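Local coordinates for outer membrane porin protein 32 (Delftia acidovorans, PDB 2FGQ), which forms anion-selective channels in the bacterial outer membrane as a homotrimeric beta-barrel porin, seen here with D-malate bound, at residues G30-G33 / A34-R38; R92-V95 / P96-K100; P114-G117 / F118-W121; V176-N180 / G181-A185; T194-G198 / L199-R203. One frame throughout, in Å; residues are numbered along the deposited sequence.

In the fold
All five contacts are local, yet their chemistry follows their place in a 16-stranded antiparallel barrel. Contacts 1 and 2 are buried inside the pore, each giving a residue to the malate pocket: contact 1 is hydroxyls and an arginine with a bound anion, while contact 2 combines apolar packing with a water-linked polar pair. Contact 3 shares the inward-folded loop with contact 2, touching it through Phe-118, but relies on aromatic rings, an arginine chain and a shared backbone carbonyl. Contacts 4 (surface) and 5 (partly buried) are turns near the two ends of strand 183-196. A salt bridge joins contacts 2 and 4; the Arg-203 side chain probably hydrogen-bonds Arg-119 O, joining 5 to 3.

Contact 1. Residues G30-G33 / A34-R38; sequences GTSG and ASTSR. With SO4 (sulfate ion), chain G.
Ser-32 and Ser-37 close the small loop that interrupts strand 26-48 on the inner side of the barrel. The hydrogen bond holding them runs from Ser-37 N to Ser-32 OG, 2.8 Å long and almost straight at 176°. With chi1 at -65°, the Ser-32 hydroxyl lies on the backbone N side of its own residue and points across the loop mouth, where a side chain does the work that a backbone carbonyl does in regular strand pairing. A weaker CA-H...O contact, Ser-32 CA to Ser-35 O at 3.4 Å, accompanies it.

Charge is handled by Arg-38. Its chain bends at chi3 (67°), bringing the guanidinium back alongside Thr-36, so that NE and NH2 both reach Thr-36 O side-on, NE at 2.8 Å, with the carbonyl oxygen lying in the guanidinium plane. This double grip fixes the rotation of the group. The NH1/NH2 edge meets a sulfate, probably from the crystallisation liquor: Arg-38 NH1 bonds to O3 at 2.7 Å and Arg-38 NH2 to O4 at 3.0 Å, with a weak third bond from NH2. Arg-75 lies close by, a gathering of positive charge consistent with an anion-selective pore, and Thr-36 OG1 is hydrogen-bonded to the bound D-malate.

The excursion is held from strand 4-17, where the Asp-11 carboxylate accepts the backbone N-H groups of Gly-33, Ala-34 and Ser-35. Beyond it the chain rejoins the sheet, Arg-38 pairing with Ile-9 of strand 4-17 and Ser-37 with Ile-61 just past strand 51-60.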
loop_
_atom_site.group_PDB
_atom_site.type_symbol
_atom_site.label_atom_id
_atom_site.label_comp_id
_atom_site.label_asym_id
_atom_site.label_seq_id
_atom_site.Cartn_x
_atom_site.Cartn_y
_atom_site.Cartn_z
ATOM N N GLY A 30 17.680 -3.782 10.882
ATOM C CA GLY A 30 17.429 -2.698 9.966
ATOM C C GLY A 30 17.419 -3.159 8.526
ATOM O O GLY A 30 17.346 -4.335 8.215
ATOM N N THR A 31 17.434 -2.190 7.615
ATOM C CA THR A 31 17.298 -2.474 6.197
ATOM C C THR A 31 18.234 -1.675 5.341
ATOM O O THR A 31 18.769 -0.629 5.763
ATOM C CB THR A 31 15.837 -2.223 5.723
ATOM O OG1 THR A 31 15.493 -0.822 5.867
ATOM C CG2 THR A 31 14.828 -3.068 6.508
ATOM N N SER A 32 18.421 -2.162 4.110
ATOM C CA SER A 32 18.914 -1.326 3.037
ATOM C C SER A 32 20.327 -0.800 3.305
ATOM O O SER A 32 20.634 0.378 3.091
ATOM C CB SER A 32 17.886 -0.228 2.767
ATOM O OG SER A 32 16.678 -0.784 2.286
ATOM N N GLY A 33 21.218 -1.707 3.711
ATOM C CA GLY A 33 22.599 -1.351 3.997
ATOM C C GLY A 33 23.503 -1.315 2.787
ATOM O O GLY A 33 24.470 -0.561 2.788
ATOM N N ALA A 34 23.229 -2.155 1.791
ATOM C CA ALA A 34 24.029 -2.256 0.556
ATOM C C ALA A 34 23.264 -1.689 -0.660
ATOM O O ALA A 34 23.828 -0.990 -1.483
ATOM C CB ALA A 34 24.459 -3.686 0.305
ATOM N N SER A 35 21.975 -1.980 -0.773
ATOM C CA SER A 35 21.089 -1.356 -1.773
ATOM C C SER A 35 19.765 -1.092 -1.123
ATOM O O SER A 35 19.342 -1.849 -0.251
ATOM C CB SER A 35 20.865 -2.281 -2.958
ATOM O OG SER A 35 22.060 -2.582 -3.649
ATOM N N THR A 36 19.074 -0.061 -1.560
ATOM C CA THR A 36 17.745 0.168 -1.024
ATOM C C THR A 36 16.785 -0.943 -1.415
ATOM O O THR A 36 16.649 -1.286 -2.577
ATOM C CB THR A 36 17.212 1.535 -1.442
ATOM O OG1 THR A 36 18.153 2.559 -1.059
ATOM C CG2 THR A 36 15.876 1.837 -0.760
ATOM N N SER A 37 16.136 -1.502 -0.409
ATOM C CA SER A 37 15.126 -2.530 -0.630
ATOM C C SER A 37 13.959 -1.947 -1.385
ATOM O O SER A 37 13.564 -0.820 -1.135
ATOM C CB SER A 37 14.597 -3.106 0.681
ATOM O OG SER A 37 15.591 -3.618 1.505
ATOM N N ARG A 38 13.440 -2.719 -2.325
ATOM C CA ARG A 38 12.405 -2.204 -3.214
ATOM C C ARG A 38 11.588 -3.300 -3.838
ATOM O O ARG A 38 11.996 -4.464 -3.880
ATOM C CB ARG A 38 13.082 -1.369 -4.334
ATOM C CG ARG A 38 13.822 -2.198 -5.368
ATOM C CD ARG A 38 14.867 -1.414 -6.176
ATOM N NE ARG A 38 15.956 -1.011 -5.320
ATOM C CZ ARG A 38 17.031 -0.353 -5.724
ATOM N NH1 ARG A 38 17.135 0.065 -6.986
ATOM N NH2 ARG A 38 18.010 -0.103 -4.866
HETATM S S SO4 G . 20.480 1.228 -6.815
HETATM O O1 SO4 G . 20.926 0.005 -6.094
HETATM O O2 SO4 G . 21.691 1.990 -7.324
HETATM O O3 SO4 G . 19.526 0.852 -7.922
HETATM O O4 SO4 G . 19.700 2.084 -5.898
#

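Contact 2. Residues R92-V95 / P96-K100; sequences RDLV and PTSQK
Leu-94 and Val-95 pack against the first turn of helix 96-101, which belongs to the long loop that folds into the barrel and narrows the pore, as in other porins. Hydrogen bonding sets the frame. Val-95 is the N-cap residue, and its carbonyl O accepts from Gln-99 N at 3.0 Å, with the donor nearly on the extension of the C=O bond (169°). The next bond of the helix follows at once, from Lys-100 N to Pro-96 O.

Van der Waals contacts fill the angle between strand 93-94 and the helix. Leu-94 CB sits 4.0 Å from Gln-99 CB, the two side chains crossing at about a right angle. Two methyls come up against hydroxyls: Leu-94 CD2 lies 3.7 Å from Ser-98 OG, which is itself bonded to Ile-132 O, and Val-95 CG2, placed between its own N and carbonyl carbon and thereby facing the helix, lies 3.5 Å from Thr-97 OG1, which is hydrogen-bonded to Tyr-171. The peptide link also holds the proline ring close to the valine, Pro-96 CD being 3.4 Å from Val-95 CB.

A water makes the polar link. Asp-93 OD1 and Gln-99 OE1 are both acceptors and stand 4.4 Å apart; water 1 donates one hydrogen to each.

Arg-89 serves the same two side chains, through a salt bridge to Asp-93 OD2 and a hydrogen bond to Gln-99 OE1. Two acceptors that would probably oppose each other are thus reconciled by shared donors, while Leu-94, one residue on, turns an apolar surface to the bound D-malate.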
loop_
_atom_site.group_PDB
_atom_site.type_symbol
_atom_site.label_atom_id
_atom_site.label_comp_id
_atom_site.label_asym_id
_atom_site.label_seq_id
_atom_site.Cartn_x
_atom_site.Cartn_y
_atom_site.Cartn_z
ATOM N N ARG A 92 6.701 11.096 -10.523
ATOM C CA ARG A 92 7.656 11.121 -9.442
ATOM C C ARG A 92 8.873 10.229 -9.739
ATOM O O ARG A 92 8.738 9.096 -10.203
ATOM C CB ARG A 92 7.014 10.641 -8.152
ATOM C CG ARG A 92 8.036 10.790 -6.987
ATOM C CD ARG A 92 7.454 10.625 -5.687
ATOM N NE ARG A 92 8.446 10.519 -4.649
ATOM C CZ ARG A 92 8.922 11.537 -3.953
ATOM N NH1 ARG A 92 8.617 12.803 -4.240
ATOM N NH2 ARG A 92 9.745 11.287 -2.958
ATOM N N ASP A 93 10.052 10.759 -9.475
ATOM C CA ASP A 93 11.291 10.047 -9.736
ATOM C C ASP A 93 12.408 10.777 -9.051
ATOM O O ASP A 93 12.241 11.907 -8.544
ATOM C CB ASP A 93 11.506 10.070 -11.253
ATOM C CG ASP A 93 12.462 9.024 -11.772
ATOM O OD1 ASP A 93 13.088 8.202 -11.017
ATOM O OD2 ASP A 93 12.643 8.977 -13.025
ATOM N N LEU A 94 13.557 10.143 -9.053
ATOM C CA LEU A 94 14.803 10.889 -8.836
ATOM C C LEU A 94 14.896 12.076 -9.782
ATOM O O LEU A 94 14.576 11.957 -10.965
ATOM C CB LEU A 94 16.029 9.996 -9.062
ATOM C CG LEU A 94 16.204 8.845 -8.071
ATOM C CD1 LEU A 94 17.256 7.912 -8.640
ATOM C CD2 LEU A 94 16.607 9.383 -6.748
ATOM N N VAL A 95 15.286 13.228 -9.256
ATOM C CA VAL A 95 15.552 14.368 -10.146
ATOM C C VAL A 95 16.888 14.120 -10.870
ATOM O O VAL A 95 17.689 13.336 -10.410
ATOM C CB VAL A 95 15.574 15.718 -9.376
ATOM C CG1 VAL A 95 14.185 15.980 -8.782
ATOM C CG2 VAL A 95 16.649 15.775 -8.316
ATOM N N PRO A 96 17.095 14.748 -12.036
ATOM C CA PRO A 96 18.308 14.421 -12.813
ATOM C C PRO A 96 19.601 14.652 -12.057
ATOM O O PRO A 96 20.534 13.877 -12.219
ATOM C CB PRO A 96 18.189 15.335 -14.032
ATOM C CG PRO A 96 16.767 15.614 -14.153
ATOM C CD PRO A 96 16.215 15.683 -12.761
ATOM N N THR A 97 19.661 15.696 -11.242
ATOM C CA THR A 97 20.892 15.997 -10.512
ATOM C C THR A 97 21.247 14.896 -9.501
ATOM O O THR A 97 22.401 14.475 -9.443
ATOM C CB THR A 97 20.772 17.378 -9.840
ATOM O OG1 THR A 97 19.474 17.547 -9.248
ATOM C CG2 THR A 97 20.913 18.464 -10.912
ATOM N N SER A 98 20.273 14.377 -8.763
ATOM C CA SER A 98 20.574 13.304 -7.834
ATOM C C SER A 98 20.811 11.980 -8.552
ATOM O O SER A 98 21.726 11.241 -8.186
ATOM C CB SER A 98 19.479 13.134 -6.782
ATOM O OG SER A 98 18.318 12.630 -7.402
ATOM N N GLN A 99 20.013 11.696 -9.578
ATOM C CA GLN A 99 20.154 10.459 -10.337
ATOM C C GLN A 99 21.584 10.299 -10.851
ATOM O O GLN A 99 22.198 9.240 -10.728
ATOM C CB GLN A 99 19.156 10.375 -11.478
ATOM C CG GLN A 99 19.124 8.970 -12.076
ATOM C CD GLN A 99 18.136 8.822 -13.154
ATOM O OE1 GLN A 99 17.041 8.320 -12.924
ATOM N NE2 GLN A 99 18.515 9.222 -14.360
ATOM N N LYS A 100 22.132 11.375 -11.378
ATOM C CA LYS A 100 23.451 11.278 -11.975
ATOM C C LYS A 100 24.559 11.397 -10.939
ATOM O O LYS A 100 25.538 10.660 -11.002
ATOM C CB LYS A 100 23.603 12.367 -13.033
ATOM C CG LYS A 100 24.845 12.180 -13.912
ATOM C CD LYS A 100 24.739 10.964 -14.812
ATOM C CE LYS A 100 25.744 10.986 -15.957
ATOM N NZ LYS A 100 27.093 10.856 -15.469
HETATM O O HOH W 1 15.265 6.808 -11.611
#

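Contact 3. Residues P114-G117 / F118-W121; sequences PFMG and FRNW
Trp-121 reaches back to Gly-117 across an inverse gamma turn centred on Phe-118, within the inward-folded loop characteristic of porins. The indole comes edge-on: NE1 donates to Gly-117 O at 3.0 Å, with an N-H...O angle of 149°, and approaches tilted from the carbonyl plane. The same oxygen receives a weak bond from Arg-119 N, which closes the turn, so one carbonyl serves both the backbone and the ring.

Arg-119 has its CG in the position between backbone N and carbonyl carbon (chi1 74°), which puts CG over one face of the Trp-121 ring, 3.4 Å above the plane and offset toward the rim. Met-116 runs alongside the arginine, pointing the same way, and the methionine methyl meets it where the chain bends, Met-116 CE to Arg-119 CD being 3.6 Å. Met-116 O is close to this group as well, 3.1 Å from Arg-119 CG and 3.5 Å from Trp-121 CZ2.

Phe-115 turns its ring face to the backbone, with Gly-117 N 3.4 Å above the plane and over its centre. A side chain at Gly-117 would run into that ring, which explains the fit of glycine here. Strands 218-230 and 235-249 of the barrel wall receive Phe-115, whereas Phe-118 heads toward Ser-98 of the loop's helix. A water at the edge of the Phe-118 ring, in its plane, donates to Phe-115 O at 2.6 Å and accepts from Phe-118 N.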
loop_
_atom_site.group_PDB
_atom_site.type_symbol
_atom_site.label_atom_id
_atom_site.label_comp_id
_atom_site.label_asym_id
_atom_site.label_seq_id
_atom_site.Cartn_x
_atom_site.Cartn_y
_atom_site.Cartn_z
ATOM N N PRO A 114 27.129 6.287 3.368
ATOM C CA PRO A 114 27.101 7.016 2.114
ATOM C C PRO A 114 27.378 8.492 2.314
ATOM O O PRO A 114 27.372 9.029 3.414
ATOM C CB PRO A 114 25.678 6.806 1.612
ATOM C CG PRO A 114 24.894 6.843 2.820
ATOM C CD PRO A 114 25.770 6.161 3.920
ATOM N N PHE A 115 27.607 9.122 1.199
ATOM C CA PHE A 115 27.691 10.582 1.137
ATOM C C PHE A 115 26.385 11.183 1.618
ATOM O O PHE A 115 25.294 10.738 1.194
ATOM C CB PHE A 115 27.910 10.966 -0.307
ATOM C CG PHE A 115 28.086 12.433 -0.545
ATOM C CD1 PHE A 115 29.129 13.118 0.057
ATOM C CD2 PHE A 115 27.234 13.097 -1.363
ATOM C CE1 PHE A 115 29.320 14.498 -0.209
ATOM C CE2 PHE A 115 27.413 14.463 -1.637
ATOM C CZ PHE A 115 28.451 15.148 -1.039
ATOM N N MET A 116 26.476 12.189 2.482
ATOM C CA MET A 116 25.270 12.808 3.086
ATOM C C MET A 116 24.914 14.155 2.469
ATOM O O MET A 116 24.094 14.872 3.018
ATOM C CB MET A 116 25.498 13.059 4.590
ATOM C CG MET A 116 25.790 11.878 5.397
ATOM S SD MET A 116 26.111 12.422 7.175
ATOM C CE MET A 116 24.852 13.495 7.491
ATOM N N GLY A 117 25.583 14.561 1.390
ATOM C CA GLY A 117 25.320 15.881 0.816
ATOM C C GLY A 117 23.846 16.148 0.461
ATOM O O GLY A 117 23.330 17.256 0.653
ATOM N N PHE A 118 23.180 15.127 -0.077
ATOM C CA PHE A 118 21.746 15.241 -0.445
ATOM C C PHE A 118 20.934 15.015 0.810
ATOM O O PHE A 118 20.386 13.918 1.028
ATOM C CB PHE A 118 21.350 14.278 -1.567
ATOM C CG PHE A 118 22.034 14.534 -2.873
ATOM C CD1 PHE A 118 21.469 15.414 -3.766
ATOM C CD2 PHE A 118 23.199 13.871 -3.235
ATOM C CE1 PHE A 118 22.026 15.647 -5.000
ATOM C CE2 PHE A 118 23.831 14.161 -4.491
ATOM C CZ PHE A 118 23.211 15.030 -5.363
ATOM N N ARG A 119 20.819 16.059 1.616
ATOM C CA ARG A 119 20.048 16.005 2.856
ATOM C C ARG A 119 19.434 17.389 3.122
ATOM O O ARG A 119 19.823 18.398 2.513
ATOM C CB ARG A 119 20.818 15.419 4.047
ATOM C CG ARG A 119 21.817 16.309 4.599
ATOM C CD ARG A 119 22.608 15.658 5.755
ATOM N NE ARG A 119 21.763 15.348 6.915
ATOM C CZ ARG A 119 21.382 16.227 7.837
ATOM N NH1 ARG A 119 21.751 17.495 7.782
ATOM N NH2 ARG A 119 20.581 15.838 8.818
ATOM N N ASN A 120 18.455 17.431 3.995
ATOM C CA ASN A 120 17.774 18.664 4.362
ATOM C C ASN A 120 18.543 19.406 5.461
ATOM O O ASN A 120 18.182 19.412 6.643
ATOM C CB ASN A 120 16.349 18.323 4.776
ATOM C CG ASN A 120 15.495 19.536 4.995
ATOM O OD1 ASN A 120 15.920 20.694 4.755
ATOM N ND2 ASN A 120 14.242 19.288 5.407
ATOM N N TRP A 121 19.565 20.106 5.013
ATOM C CA TRP A 121 20.490 20.796 5.897
ATOM C C TRP A 121 19.855 21.895 6.729
ATOM O O TRP A 121 20.395 22.260 7.801
ATOM C CB TRP A 121 21.672 21.396 5.091
ATOM C CG TRP A 121 22.582 20.360 4.491
ATOM C CD1 TRP A 121 22.635 19.969 3.195
ATOM C CD2 TRP A 121 23.563 19.590 5.181
ATOM N NE1 TRP A 121 23.592 18.999 3.024
ATOM C CE2 TRP A 121 24.168 18.735 4.240
ATOM C CE3 TRP A 121 23.994 19.520 6.522
ATOM C CZ2 TRP A 121 25.188 17.845 4.583
ATOM C CZ3 TRP A 121 25.001 18.613 6.863
ATOM C CH2 TRP A 121 25.579 17.793 5.897
HETATM O O HOH W 2 23.776 12.159 -0.298
#

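Contact 4. Residues V176-N180 / G181-A185; sequences VAYDN and GPLSA
A tight beta hairpin joins strands 171-179 and 183-196, one of the short turns that in porins link barrel strands at the periplasmic rim; across it Tyr-178 pairs with Ala-185 and Asp-179 with Ser-184. Tyr-178 and Ala-185 form the hydrogen-bonded pair, Tyr-178 N to Ala-185 O and Ala-185 N to Tyr-178 O both measuring 2.9 Å. Nearer the turn, Asn-180 N donates to Leu-183 O at 3.1 Å. The matching acceptor is a side chain: with CG swung between N and carbonyl carbon (chi1 74°), Asn-180 directs OD1 at Leu-183 N, 2.9 Å away, and spans the bend. Gly-181 has backbone angles (110°/-88°) at which a CB would collide with the carbonyl O of Asn-180.

On the face bearing Tyr-178 and Ala-185, the tyrosine ring and Leu-183 cross at about a right angle, Tyr-178 CE2 to Leu-183 CD2 3.9 Å. Asn-180 ND2 adds a weak bond to the Tyr-178 hydroxyl.

The other face carries Asp-179 and Ser-184, a non-hydrogen-bonded backbone pair whose side chains meet. Ser-184 OG donates to Asp-179 OD2 at 2.5 Å, a length unusually short and best not over-read; the same hydroxyl is also hydrogen-bonded to Tyr-104. Were Asp-179 an alanine, the Lys-100 ammonium, which forms a salt bridge with OD1, would probably be left short of its counter-charge.

Asp-179 OD1 is thus shared by Lys-100 of the inward-folded loop and Asn-149 of the neighbouring strand, while OD2 faces Ser-184 within the hairpin, so that one carboxylate brings loop, wall and turn together.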
loop_
_atom_site.group_PDB
_atom_site.type_symbol
_atom_site.label_atom_id
_atom_site.label_comp_id
_atom_site.label_asym_id
_atom_site.label_seq_id
_atom_site.Cartn_x
_atom_site.Cartn_y
_atom_site.Cartn_z
ATOM N N VAL A 176 25.243 18.290 -17.026
ATOM C CA VAL A 176 26.030 17.873 -18.174
ATOM C C VAL A 176 27.113 16.908 -17.688
ATOM O O VAL A 176 27.614 17.012 -16.566
ATOM C CB VAL A 176 26.651 19.088 -18.907
ATOM C CG1 VAL A 176 25.565 19.926 -19.538
ATOM C CG2 VAL A 176 27.568 19.921 -18.013
ATOM N N ALA A 177 27.456 15.950 -18.535
ATOM C CA ALA A 177 28.374 14.902 -18.167
ATOM C C ALA A 177 29.118 14.329 -19.362
ATOM O O ALA A 177 28.730 14.538 -20.528
ATOM C CB ALA A 177 27.648 13.799 -17.478
ATOM N N TYR A 178 30.206 13.660 -19.029
ATOM C CA TYR A 178 30.995 12.863 -19.959
ATOM C C TYR A 178 31.137 11.471 -19.332
ATOM O O TYR A 178 31.621 11.348 -18.200
ATOM C CB TYR A 178 32.362 13.524 -20.192
ATOM C CG TYR A 178 33.198 12.716 -21.151
ATOM C CD1 TYR A 178 33.047 12.849 -22.514
ATOM C CD2 TYR A 178 34.083 11.779 -20.688
ATOM C CE1 TYR A 178 33.793 12.060 -23.412
ATOM C CE2 TYR A 178 34.809 10.970 -21.568
ATOM C CZ TYR A 178 34.678 11.128 -22.927
ATOM O OH TYR A 178 35.409 10.313 -23.776
ATOM N N ASP A 179 30.745 10.436 -20.074
ATOM C CA ASP A 179 30.822 9.056 -19.634
ATOM C C ASP A 179 31.255 8.217 -20.805
ATOM O O ASP A 179 30.515 8.104 -21.782
ATOM C CB ASP A 179 29.440 8.580 -19.186
ATOM C CG ASP A 179 29.057 9.166 -17.880
ATOM O OD1 ASP A 179 28.388 10.226 -17.886
ATOM O OD2 ASP A 179 29.421 8.639 -16.800
ATOM N N ASN A 180 32.435 7.625 -20.701
ATOM C CA ASN A 180 32.946 6.762 -21.761
ATOM C C ASN A 180 33.148 5.291 -21.386
ATOM O O ASN A 180 33.746 4.536 -22.167
ATOM C CB ASN A 180 34.217 7.391 -22.358
ATOM C CG ASN A 180 35.427 7.265 -21.453
ATOM O OD1 ASN A 180 35.354 6.648 -20.373
ATOM N ND2 ASN A 180 36.562 7.843 -21.888
ATOM N N GLY A 181 32.648 4.890 -20.216
ATOM C CA GLY A 181 32.942 3.599 -19.631
ATOM C C GLY A 181 33.828 3.761 -18.391
ATOM O O GLY A 181 33.310 3.885 -17.276
ATOM N N PRO A 182 35.146 3.773 -18.553
ATOM C CA PRO A 182 36.039 3.919 -17.388
ATOM C C PRO A 182 36.005 5.286 -16.713
ATOM O O PRO A 182 36.180 5.394 -15.520
ATOM C CB PRO A 182 37.426 3.636 -17.967
ATOM C CG PRO A 182 37.312 3.872 -19.411
ATOM C CD PRO A 182 35.915 3.510 -19.786
ATOM N N LEU A 183 35.786 6.331 -17.500
ATOM C CA LEU A 183 35.793 7.701 -17.014
ATOM C C LEU A 183 34.386 8.279 -16.985
ATOM O O LEU A 183 33.620 8.147 -17.927
ATOM C CB LEU A 183 36.673 8.574 -17.903
ATOM C CG LEU A 183 36.698 10.070 -17.578
ATOM C CD1 LEU A 183 37.301 10.323 -16.241
ATOM C CD2 LEU A 183 37.440 10.889 -18.646
ATOM N N SER A 184 34.081 8.935 -15.881
ATOM C CA SER A 184 32.804 9.615 -15.692
ATOM C C SER A 184 33.040 10.927 -14.978
ATOM O O SER A 184 33.769 10.966 -13.980
ATOM C CB SER A 184 31.868 8.729 -14.845
ATOM O OG SER A 184 30.568 9.302 -14.696
ATOM N N ALA A 185 32.430 11.994 -15.484
ATOM C CA ALA A 185 32.443 13.266 -14.774
ATOM C C ALA A 185 31.133 13.997 -15.060
ATOM O O ALA A 185 30.640 13.960 -16.170
ATOM C CB ALA A 185 33.598 14.108 -15.233
#

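Contact 5. Residues T194-G198 / L199-R203; sequences TAVGG and LATDR
Thr-201 faces Thr-194 and Val-196 across the hairpin of strands 183-196 and 199-213, and its side chain can be followed atom by atom. CB has two methyls near it, 4.0 Å from Val-196 CG2 and 4.1 Å from Thr-194 CG2; the two threonines lie side by side, pointing the same way. From there the branches part. The methyl CG2, anti to the backbone N, meets Val-196 CG2 at 3.9 Å. The hydroxyl, with chi1 at -65°, turns back along its own strand and donates to Leu-199 O over 3.0 Å, approaching from above the carbonyl plane. Val-196 N reaches the same oxygen from the opposite face, also at 3.0 Å. Leu-199 O is thus held between a backbone donor of the partner strand and a side-chain donor of its own.

Around this group the backbone ladder is strongly twisted. Thr-194 N bonds to Thr-201 O at 2.8 Å, whereas Thr-201 N to Thr-194 O and Leu-199 N to Val-196 O are bonds whose donors come from above the carbonyl planes. The last closes a type I' turn whose corners, Gly-197 and Gly-198, both have positive phi, favourable to glycine. Outside the hairpin, Thr-194 OG1 bonds to Asp-129, and Thr-201 packs on Phe-228 of strand 218-230.

With a valine in place of Thr-201, Leu-199 O is likely to lose its second donor and face a methyl instead.

Thr-201 therefore serves two unlike partners: its methyl packs on Val-196, and its hydroxyl gives Leu-199 O a second donor where the turn meets the ladder.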
loop_
_atom_site.group_PDB
_atom_site.type_symbol
_atom_site.label_atom_id
_atom_site.label_comp_id
_atom_site.label_asym_id
_atom_site.label_seq_id
_atom_site.Cartn_x
_atom_site.Cartn_y
_atom_site.Cartn_z
ATOM N N THR A 194 11.273 26.356 -1.481
ATOM C CA THR A 194 10.833 25.827 -0.221
ATOM C C THR A 194 10.501 26.904 0.784
ATOM O O THR A 194 10.352 28.075 0.433
ATOM C CB THR A 194 11.840 24.808 0.269
ATOM O OG1 THR A 194 11.268 24.041 1.359
ATOM C CG2 THR A 194 13.167 25.404 0.740
ATOM N N ALA A 195 10.369 26.495 2.036
ATOM C CA ALA A 195 10.220 27.420 3.155
ATOM C C ALA A 195 11.019 26.898 4.321
ATOM O O ALA A 195 11.144 25.688 4.485
ATOM C CB ALA A 195 8.724 27.617 3.536
ATOM N N VAL A 196 11.515 27.807 5.150
ATOM C CA VAL A 196 12.168 27.446 6.404
ATOM C C VAL A 196 11.537 28.319 7.453
ATOM O O VAL A 196 11.486 29.555 7.305
ATOM C CB VAL A 196 13.664 27.748 6.330
ATOM C CG1 VAL A 196 14.269 27.464 7.709
ATOM C CG2 VAL A 196 14.335 26.922 5.230
ATOM N N GLY A 197 10.994 27.698 8.493
ATOM C CA GLY A 197 10.253 28.450 9.489
ATOM C C GLY A 197 9.101 29.292 8.971
ATOM O O GLY A 197 8.786 30.324 9.563
ATOM N N GLY A 198 8.458 28.863 7.884
ATOM C CA GLY A 198 7.384 29.582 7.260
ATOM C C GLY A 198 7.778 30.727 6.342
ATOM O O GLY A 198 6.921 31.433 5.844
ATOM N N LEU A 199 9.067 30.875 6.061
ATOM C CA LEU A 199 9.583 31.956 5.208
ATOM C C LEU A 199 10.166 31.388 3.911
ATOM O O LEU A 199 10.994 30.467 3.941
ATOM C CB LEU A 199 10.651 32.773 5.945
ATOM C CG LEU A 199 10.117 33.908 6.845
ATOM C CD1 LEU A 199 9.193 33.416 7.895
ATOM C CD2 LEU A 199 11.317 34.611 7.509
ATOM N N ALA A 200 9.760 31.973 2.793
ATOM C CA ALA A 200 10.152 31.510 1.459
ATOM C C ALA A 200 11.674 31.479 1.357
ATOM O O ALA A 200 12.343 32.431 1.771
ATOM C CB ALA A 200 9.588 32.430 0.401
ATOM N N THR A 201 12.184 30.398 0.780
ATOM C CA THR A 201 13.618 30.085 0.749
ATOM C C THR A 201 13.900 29.307 -0.532
ATOM O O THR A 201 13.117 28.450 -0.921
ATOM C CB THR A 201 13.997 29.235 1.965
ATOM O OG1 THR A 201 13.819 29.980 3.179
ATOM C CG2 THR A 201 15.441 28.811 1.985
ATOM N N ASP A 202 14.974 29.659 -1.217
ATOM C CA ASP A 202 15.472 28.871 -2.344
ATOM C C ASP A 202 16.488 27.862 -1.828
ATOM O O ASP A 202 17.352 28.192 -1.025
ATOM C CB ASP A 202 16.225 29.743 -3.349
ATOM C CG ASP A 202 15.355 30.694 -4.111
ATOM O OD1 ASP A 202 14.116 30.571 -4.126
ATOM O OD2 ASP A 202 15.869 31.671 -4.729
ATOM N N ARG A 203 16.426 26.650 -2.344
ATOM C CA ARG A 203 17.417 25.637 -2.088
ATOM C C ARG A 203 18.234 25.506 -3.374
ATOM O O ARG A 203 17.779 24.938 -4.363
ATOM C CB ARG A 203 16.743 24.297 -1.739
ATOM C CG ARG A 203 17.680 23.175 -1.377
ATOM C CD ARG A 203 16.995 21.822 -1.340
ATOM N NE ARG A 203 17.763 20.789 -0.650
ATOM C CZ ARG A 203 18.850 20.198 -1.158
ATOM N NH1 ARG A 203 19.268 20.478 -2.398
ATOM N NH2 ARG A 203 19.476 19.290 -0.438
#